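DNA protection during starvation protein (Agrobacterium tumefaciens, PDB 1O9R) protects DNA from oxidative damage without binding it, oxidising iron(II) with hydrogen peroxide and storing the iron(III) as mineral inside a hollow dodecamer. Local coordinates at residues D108-I111 / E112-E116; A142-R145 / D146-S150; L154-H157 / V158-K161. All coordinates share one frame; numbering follows the deposited sequence.

Contact 1 of 3, residues D108-I111 / E112-E116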
loop_
_atom_site.group_PDB
_atom_site.type_symbol
_atom_site.label_atom_id
_atom_site.label_comp_id
_atom_site.label_asym_id
_atom_site.label_seq_id
_atom_site.Cartn_x
_atom_site.Cartn_y
_atom_site.Cartn_z
ATOM N N ASP A 108 -1.228 37.661 0.840
ATOM C CA ASP A 108 -1.399 38.652 -0.255
ATOM C C ASP A 108 -0.274 38.570 -1.255
ATOM O O ASP A 108 -0.533 38.725 -2.460
ATOM C CB ASP A 108 -1.389 40.062 0.424
ATOM C CG ASP A 108 -2.682 40.391 1.120
ATOM O OD1 ASP A 108 -2.596 41.278 2.031
ATOM O OD2 ASP A 108 -3.763 39.856 0.812
ATOM N N ALA A 109 0.965 38.327 -0.843
ATOM C CA ALA A 109 2.113 38.226 -1.724
ATOM C C ALA A 109 2.006 36.987 -2.664
ATOM O O ALA A 109 2.311 37.048 -3.857
ATOM C CB ALA A 109 3.426 38.252 -0.929
ATOM N N LEU A 110 1.515 35.910 -2.038
ATOM C CA LEU A 110 1.307 34.692 -2.834
ATOM C C LEU A 110 0.163 34.882 -3.830
ATOM O O LEU A 110 0.275 34.425 -4.970
ATOM C CB LEU A 110 0.967 33.525 -1.874
ATOM C CG LEU A 110 2.141 33.029 -1.038
ATOM C CD1 LEU A 110 1.613 32.208 0.120
ATOM C CD2 LEU A 110 3.128 32.235 -1.901
ATOM N N ILE A 111 -0.917 35.509 -3.404
ATOM C CA ILE A 111 -2.068 35.724 -4.315
ATOM C C ILE A 111 -1.635 36.534 -5.535
ATOM O O ILE A 111 -1.996 36.241 -6.655
ATOM C CB ILE A 111 -3.211 36.402 -3.578
ATOM C CG1 ILE A 111 -3.878 35.386 -2.619
ATOM C CG2 ILE A 111 -4.262 36.992 -4.543
ATOM C CD1 ILE A 111 -4.724 36.004 -1.520
ATOM N N GLU A 112 -0.760 37.563 -5.317
ATOM C CA GLU A 112 -0.341 38.327 -6.488
ATOM C C GLU A 112 0.417 37.457 -7.490
ATOM O O GLU A 112 0.206 37.588 -8.699
ATOM C CB GLU A 112 0.517 39.539 -6.078
ATOM C CG GLU A 112 -0.257 40.638 -5.366
ATOM C CD GLU A 112 0.582 41.897 -5.128
ATOM O OE1 GLU A 112 1.796 41.968 -5.483
ATOM O OE2 GLU A 112 -0.058 42.827 -4.576
ATOM N N ARG A 113 1.304 36.613 -6.966
ATOM C CA ARG A 113 2.192 35.830 -7.867
ATOM C C ARG A 113 1.417 34.682 -8.470
ATOM O O ARG A 113 1.661 34.335 -9.626
ATOM C CB ARG A 113 3.496 35.482 -7.121
ATOM C CG ARG A 113 4.309 36.785 -6.884
ATOM C CD ARG A 113 5.396 36.539 -5.832
ATOM N NE ARG A 113 6.182 37.785 -5.642
ATOM C CZ ARG A 113 5.741 38.808 -4.915
ATOM N NH1 ARG A 113 4.589 38.851 -4.307
ATOM N NH2 ARG A 113 6.514 39.943 -4.802
ATOM N N TYR A 114 0.652 33.978 -7.645
ATOM C CA TYR A 114 -0.169 32.908 -8.192
ATOM C C TYR A 114 -1.148 33.429 -9.233
ATOM O O TYR A 114 -1.377 32.776 -10.260
ATOM C CB TYR A 114 -0.980 32.178 -7.063
ATOM C CG TYR A 114 -0.178 31.013 -6.485
ATOM C CD1 TYR A 114 -0.586 29.711 -6.809
ATOM C CD2 TYR A 114 0.855 31.229 -5.617
ATOM C CE1 TYR A 114 0.169 28.651 -6.234
ATOM C CE2 TYR A 114 1.615 30.202 -5.085
ATOM C CZ TYR A 114 1.218 28.926 -5.427
ATOM O OH TYR A 114 1.973 27.852 -4.929
ATOM N N GLY A 115 -1.740 34.630 -9.023
ATOM C CA GLY A 115 -2.620 35.221 -10.022
ATOM C C GLY A 115 -1.889 35.484 -11.346
ATOM O O GLY A 115 -2.383 35.160 -12.421
ATOM N N GLU A 116 -0.663 36.039 -11.199
ATOM C CA GLU A 116 0.094 36.302 -12.443
ATOM C C GLU A 116 0.427 35.035 -13.209
ATOM O O GLU A 116 0.248 34.935 -14.443
ATOM C CB GLU A 116 1.371 37.108 -12.116
ATOM C CG GLU A 116 0.943 38.515 -11.685
ATOM C CD GLU A 116 2.045 39.294 -11.040
ATOM O OE1 GLU A 116 1.884 40.522 -10.810
ATOM O OE2 GLU A 116 3.085 38.681 -10.731
#

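Contact 2 of 3, residues A142-R145 / D146-S150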
loop_
_atom_site.group_PDB
_atom_site.type_symbol
_atom_site.label_atom_id
_atom_site.label_comp_id
_atom_site.label_asym_id
_atom_site.label_seq_id
_atom_site.Cartn_x
_atom_site.Cartn_y
_atom_site.Cartn_z
ATOM N N ALA A 142 -4.009 21.541 -18.222
ATOM C CA ALA A 142 -3.919 20.802 -16.922
ATOM C C ALA A 142 -3.283 21.701 -15.878
ATOM O O ALA A 142 -3.730 21.695 -14.716
ATOM C CB ALA A 142 -3.099 19.524 -17.144
ATOM N N ALA A 143 -2.251 22.454 -16.268
ATOM C CA ALA A 143 -1.606 23.355 -15.305
ATOM C C ALA A 143 -2.572 24.410 -14.837
ATOM O O ALA A 143 -2.628 24.834 -13.678
ATOM C CB ALA A 143 -0.318 23.975 -15.887
ATOM N N SER A 144 -3.380 24.978 -15.771
ATOM C CA SER A 144 -4.339 26.008 -15.462
ATOM C C SER A 144 -5.361 25.525 -14.452
ATOM O O SER A 144 -5.739 26.278 -13.555
ATOM C CB SER A 144 -5.082 26.355 -16.803
ATOM O OG SER A 144 -6.066 27.340 -16.591
ATOM N N ARG A 145 -5.848 24.278 -14.633
ATOM C CA ARG A 145 -6.827 23.805 -13.661
ATOM C C ARG A 145 -6.257 23.796 -12.248
ATOM O O ARG A 145 -6.892 24.264 -11.281
ATOM C CB ARG A 145 -7.158 22.337 -14.010
ATOM C CG ARG A 145 -8.204 22.378 -15.113
ATOM C CD ARG A 145 -8.691 21.047 -15.567
ATOM N NE ARG A 145 -9.327 20.338 -14.423
ATOM C CZ ARG A 145 -9.745 19.091 -14.626
ATOM N NH1 ARG A 145 -9.730 18.457 -15.777
ATOM N NH2 ARG A 145 -10.247 18.480 -13.522
ATOM N N ASP A 146 -4.990 23.372 -12.082
ATOM C CA ASP A 146 -4.423 23.375 -10.700
ATOM C C ASP A 146 -4.072 24.808 -10.297
ATOM O O ASP A 146 -4.211 25.113 -9.102
ATOM C CB ASP A 146 -3.175 22.483 -10.676
ATOM C CG ASP A 146 -3.535 20.988 -10.609
ATOM O OD1 ASP A 146 -2.610 20.201 -10.985
ATOM O OD2 ASP A 146 -4.675 20.674 -10.244
ATOM N N LEU A 147 -3.580 25.680 -11.190
ATOM C CA LEU A 147 -3.259 27.067 -10.751
ATOM C C LEU A 147 -4.529 27.757 -10.352
ATOM O O LEU A 147 -4.476 28.546 -9.370
ATOM C CB LEU A 147 -2.555 27.814 -11.891
ATOM C CG LEU A 147 -1.057 27.448 -11.957
ATOM C CD1 LEU A 147 -0.541 27.652 -13.378
ATOM C CD2 LEU A 147 -0.338 28.291 -10.886
ATOM N N ASP A 148 -5.611 27.639 -11.113
ATOM C CA ASP A 148 -6.834 28.354 -10.748
ATOM C C ASP A 148 -7.407 27.855 -9.452
ATOM O O ASP A 148 -7.981 28.653 -8.705
ATOM C CB ASP A 148 -7.883 28.243 -11.894
ATOM C CG ASP A 148 -7.607 29.202 -13.033
ATOM O OD1 ASP A 148 -8.504 29.190 -13.936
ATOM O OD2 ASP A 148 -6.612 29.924 -13.088
ATOM N N LYS A 149 -7.304 26.538 -9.208
ATOM C CA LYS A 149 -7.807 26.044 -7.893
ATOM C C LYS A 149 -6.875 26.521 -6.772
ATOM O O LYS A 149 -7.454 26.851 -5.718
ATOM C CB LYS A 149 -7.892 24.497 -7.987
ATOM C CG LYS A 149 -8.329 23.878 -6.680
ATOM C CD LYS A 149 -8.629 22.376 -6.845
ATOM C CE LYS A 149 -8.970 21.815 -5.457
ATOM N NZ LYS A 149 -9.557 20.438 -5.638
ATOM N N SER A 150 -5.586 26.493 -6.992
ATOM C CA SER A 150 -4.680 26.966 -5.920
ATOM C C SER A 150 -4.886 28.447 -5.621
ATOM O O SER A 150 -4.906 28.889 -4.469
ATOM C CB SER A 150 -3.235 26.690 -6.281
ATOM O OG SER A 150 -2.990 25.317 -6.533
HETATM O O HOH W 1 -4.833 29.232 -15.111
#

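Contact 3 of 3, residues L154-H157 / V158-K161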
loop_
_atom_site.group_PDB
_atom_site.type_symbol
_atom_site.label_atom_id
_atom_site.label_comp_id
_atom_site.label_asym_id
_atom_site.label_seq_id
_atom_site.Cartn_x
_atom_site.Cartn_y
_atom_site.Cartn_z
ATOM N N LEU A 154 -6.021 30.118 -2.004
ATOM C CA LEU A 154 -5.380 31.263 -1.349
ATOM C C LEU A 154 -6.355 32.407 -1.086
ATOM O O LEU A 154 -6.483 32.916 0.037
ATOM C CB LEU A 154 -4.203 31.779 -2.186
ATOM C CG LEU A 154 -3.029 30.783 -2.315
ATOM C CD1 LEU A 154 -2.083 31.242 -3.411
ATOM C CD2 LEU A 154 -2.290 30.696 -0.950
ATOM N N GLU A 155 -7.091 32.767 -2.147
ATOM C CA GLU A 155 -8.000 33.927 -2.018
ATOM C C GLU A 155 -9.136 33.626 -1.056
ATOM O O GLU A 155 -9.601 34.587 -0.329
ATOM C CB GLU A 155 -8.576 34.255 -3.413
ATOM C CG GLU A 155 -7.531 34.895 -4.300
ATOM C CD GLU A 155 -8.051 35.233 -5.695
ATOM O OE1 GLU A 155 -7.525 36.256 -6.218
ATOM O OE2 GLU A 155 -8.937 34.549 -6.234
ATOM N N ALA A 156 -9.581 32.389 -0.933
ATOM C CA ALA A 156 -10.647 32.064 -0.027
ATOM C C ALA A 156 -10.268 32.242 1.456
ATOM O O ALA A 156 -11.182 32.392 2.267
ATOM C CB ALA A 156 -11.197 30.656 -0.220
ATOM N N HIS A 157 -8.992 32.393 1.739
ATOM C CA HIS A 157 -8.568 32.677 3.112
ATOM C C HIS A 157 -8.692 34.172 3.406
ATOM O O HIS A 157 -8.703 34.484 4.607
ATOM C CB HIS A 157 -7.096 32.289 3.309
ATOM C CG HIS A 157 -6.833 30.829 3.483
ATOM N ND1 HIS A 157 -6.648 29.936 2.434
ATOM C CD2 HIS A 157 -6.731 30.093 4.628
ATOM C CE1 HIS A 157 -6.484 28.718 2.951
ATOM N NE2 HIS A 157 -6.508 28.775 4.278
ATOM N N VAL A 158 -8.821 35.025 2.410
ATOM C CA VAL A 158 -8.823 36.474 2.697
ATOM C C VAL A 158 -10.118 37.101 2.190
ATOM O O VAL A 158 -10.386 38.238 2.630
ATOM C CB VAL A 158 -7.636 37.218 2.062
ATOM C CG1 VAL A 158 -6.296 36.607 2.501
ATOM C CG2 VAL A 158 -7.651 37.251 0.517
ATOM N N GLN A 159 -10.955 36.375 1.449
ATOM C CA GLN A 159 -12.184 36.984 0.927
ATOM C C GLN A 159 -13.200 37.277 2.027
ATOM O O GLN A 159 -14.027 38.173 1.808
ATOM C CB GLN A 159 -12.822 36.124 -0.173
ATOM C CG GLN A 159 -12.017 36.221 -1.471
ATOM C CD GLN A 159 -12.276 35.068 -2.400
ATOM O OE1 GLN A 159 -12.544 33.961 -1.928
ATOM N NE2 GLN A 159 -12.212 35.313 -3.700
ATOM N N GLU A 160 -13.133 36.545 3.120
ATOM C CA GLU A 160 -13.938 36.899 4.305
ATOM C C GLU A 160 -12.956 36.860 5.466
ATOM O O GLU A 160 -11.854 36.263 5.436
ATOM C CB GLU A 160 -15.140 35.996 4.538
ATOM C CG GLU A 160 -16.206 35.991 3.519
ATOM C CD GLU A 160 -17.130 37.192 3.560
ATOM O OE1 GLU A 160 -17.034 38.031 4.463
ATOM O OE2 GLU A 160 -17.914 37.284 2.628
ATOM N N LYS A 161 -13.279 37.570 6.570
ATOM C CA LYS A 161 -12.393 37.703 7.707
ATOM C C LYS A 161 -12.879 36.920 8.924
ATOM O O LYS A 161 -12.319 36.957 10.023
ATOM C CB LYS A 161 -12.401 39.208 8.128
ATOM C CG LYS A 161 -11.908 40.048 6.916
ATOM C CD LYS A 161 -11.605 41.484 7.366
ATOM C CE LYS A 161 -11.249 42.365 6.187
ATOM N NZ LYS A 161 -9.928 41.983 5.607
HETATM O O HOH W 2 -11.109 33.089 -5.651
#

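Contact 1 of 3, residues D108-I111 / E112-E116
Arg113 folds back over the preceding turn of helix 103-130 and lays the edge of its guanidinium group against the carbonyl of Ala109. NH1 donates to Ala109 O at 2.9 Å, and the oxygen lies in the plane of the guanidinium. Seen from the carbonyl the bond is bent, with a C=O...N angle of 112°. The same oxygen accepts the helical bond from Arg113 N at 3.3 Å, and the two donors reach it from opposite faces of the carbonyl plane. CG stands beside the backbone N (chi1 -68°) and the chain runs extended to NE; the turn at chi4, 78°, then swings NH1 back to the helix, where it also passes Ala109 CB at 3.6 Å.

One residue further on, Tyr114 and Leu110 point the same way, side by side. Leu110 CD2 meets ring atom CE2 of Tyr114 at 4.1 Å, while Leu110 O sits at the ring edge, 3.3 Å from CD2 of Tyr114. Tyr114 N donates to Leu110 O at 2.7 Å. The far end of the ring is held by a hydrogen bond between Tyr114 OH and OG1 of Thr36 on helix 12-42, and Phe58 meets the ring obliquely.

Arg113 NE bonds to Lys94 O, so the buried guanidinium spans the helix and the loop that precedes it. Two N-H groups share Ala109 O, but it is the pair of side-chain bonds, NH1 to Ala109 O and NE to Lys94 O, that should limit rotation of the guanidinium, and these backbone carbonyls probably stabilise its positive charge.

Contact 2 of 3, residues A142-R145 / D146-S150
Leu147 packs its branched end back over the carbonyl of Ala143 on the buried flank of this helical turn. Its CG and CD1 each lie 3.5 Å from Ala143 O, and CD1 only grazes the methyl of Ala143. The backbone is tight here: Leu147 N donates to Ala143 O at 2.8 Å, and Asp148 N to Ser144 O at the same length. Further along, Asp146 O accepts both Ser150 N and Ser150 OG, from opposite faces of its plane.

Beside this apolar strip runs a polar bridge through a single water. Ser144 OG, turned anti to the backbone N (chi1 179°), and Asp148 stay apart, with OG and OD1 4.1 Å from each other. Water 1 joins the two side chains, lying 2.7 Å from Ser144 OG and donating to Asp148 OD2 at 2.8 Å. Asp148 OD1 forms salt bridges with Arg122 of the same chain and Arg72 of the second subunit, an environment likely to favour the carboxylate form, and Ser144 OG is also hydrogen-bonded to Thr135 of that subunit.

The other flank is looser. The bond from Asp146 N to Ala142 O is weak, at 3.4 Å, and Arg145 and Asp146 do not pair: Arg145 NE stays 6.3 Å from Asp146 OD2. Arg145 and Lys149 instead send their charged ends to Asp138 and Glu71 of the second subunit, the latter an iron ligand.

Within the four-helix bundle, Leu147 is covered by Ala118 and Ile121 of helix 103-130, whereas on helix 48-75 His65 NE2 is hydrogen-bonded to Asp146 OD1 and Gln61 packs on Asp146. Helix 134-156 thus touches both neighbouring helices and presents Arg145, Lys149 and, in part, Asp148 to the second subunit.

Contact 3 of 3, residues L154-H157 / V158-K161
Gln159 has CG beside the backbone N (chi1 -74°) and an extended chi2 of 159°, torsions that send its amide back along the chain and across the carbonyl of Glu155. CG of Gln159 comes to 3.1 Å from Glu155 O. The two ends of the amide then part: OE1 faces Ala156, 3.3 Å from its CA, while NE2 lies 3.8 Å from CB of Glu155. The CG2 methyl of Val158, set between the backbone N and the carbonyl carbon, also packs against this carbonyl, 3.4 Å from Glu155 O.

The backbone makes the turn through that one oxygen. Val158 N donates to Glu155 O at 2.9 Å and approaches from above the carbonyl plane, 56° out of it; Gln159 N adds a weak i to i+4 bond to the same atom. The Val158 bond and the one from His157 N to Leu154 O are both i to i+3 links, and they tighten the chain as helix 134-156 gives way to the C-terminal tail.

Beyond the backbone, water 2 ties the two side chains together, donating to Glu155 OE2 at 2.7 Å and accepting from Gln159 NE2 at 3.2 Å. Both groups also bond to the N-terminal tail of the second subunit, Glu155 to Thr6 and to Lys7 N, Gln159 to Lys5 O. On another side, the His157 ring packs edge-to-face with Phe48 of the third subunit, its ND1 bonded to Phe153 O.

The buried Glu155 carboxylate therefore has both oxygens engaged, by backbone, hydroxyl and water partners, an arrangement consistent with a charged acid, and the turn joins the chain's C-terminal end to two neighbouring subunits.

How the contacts relate
The three contacts come in series along the last two long helices of the ferritin-like four-helix bundle. Contact 1 lies on helix 103-130, contact 2 in the middle of helix 134-156, and contact 3 where that helix passes into the tail. The centre of contact 1 is about 13 Å from those of contacts 2 and 3, which are themselves about 18 Å apart. Tyr114 joins contact 1 to both others, its CE1 3.9 Å from Ser150 CB and its CG 3.6 Å from Leu154 CD1. All three touch the second subunit, and contact 3 also a third, so bundle interior and dodecamer interfaces share the same helices.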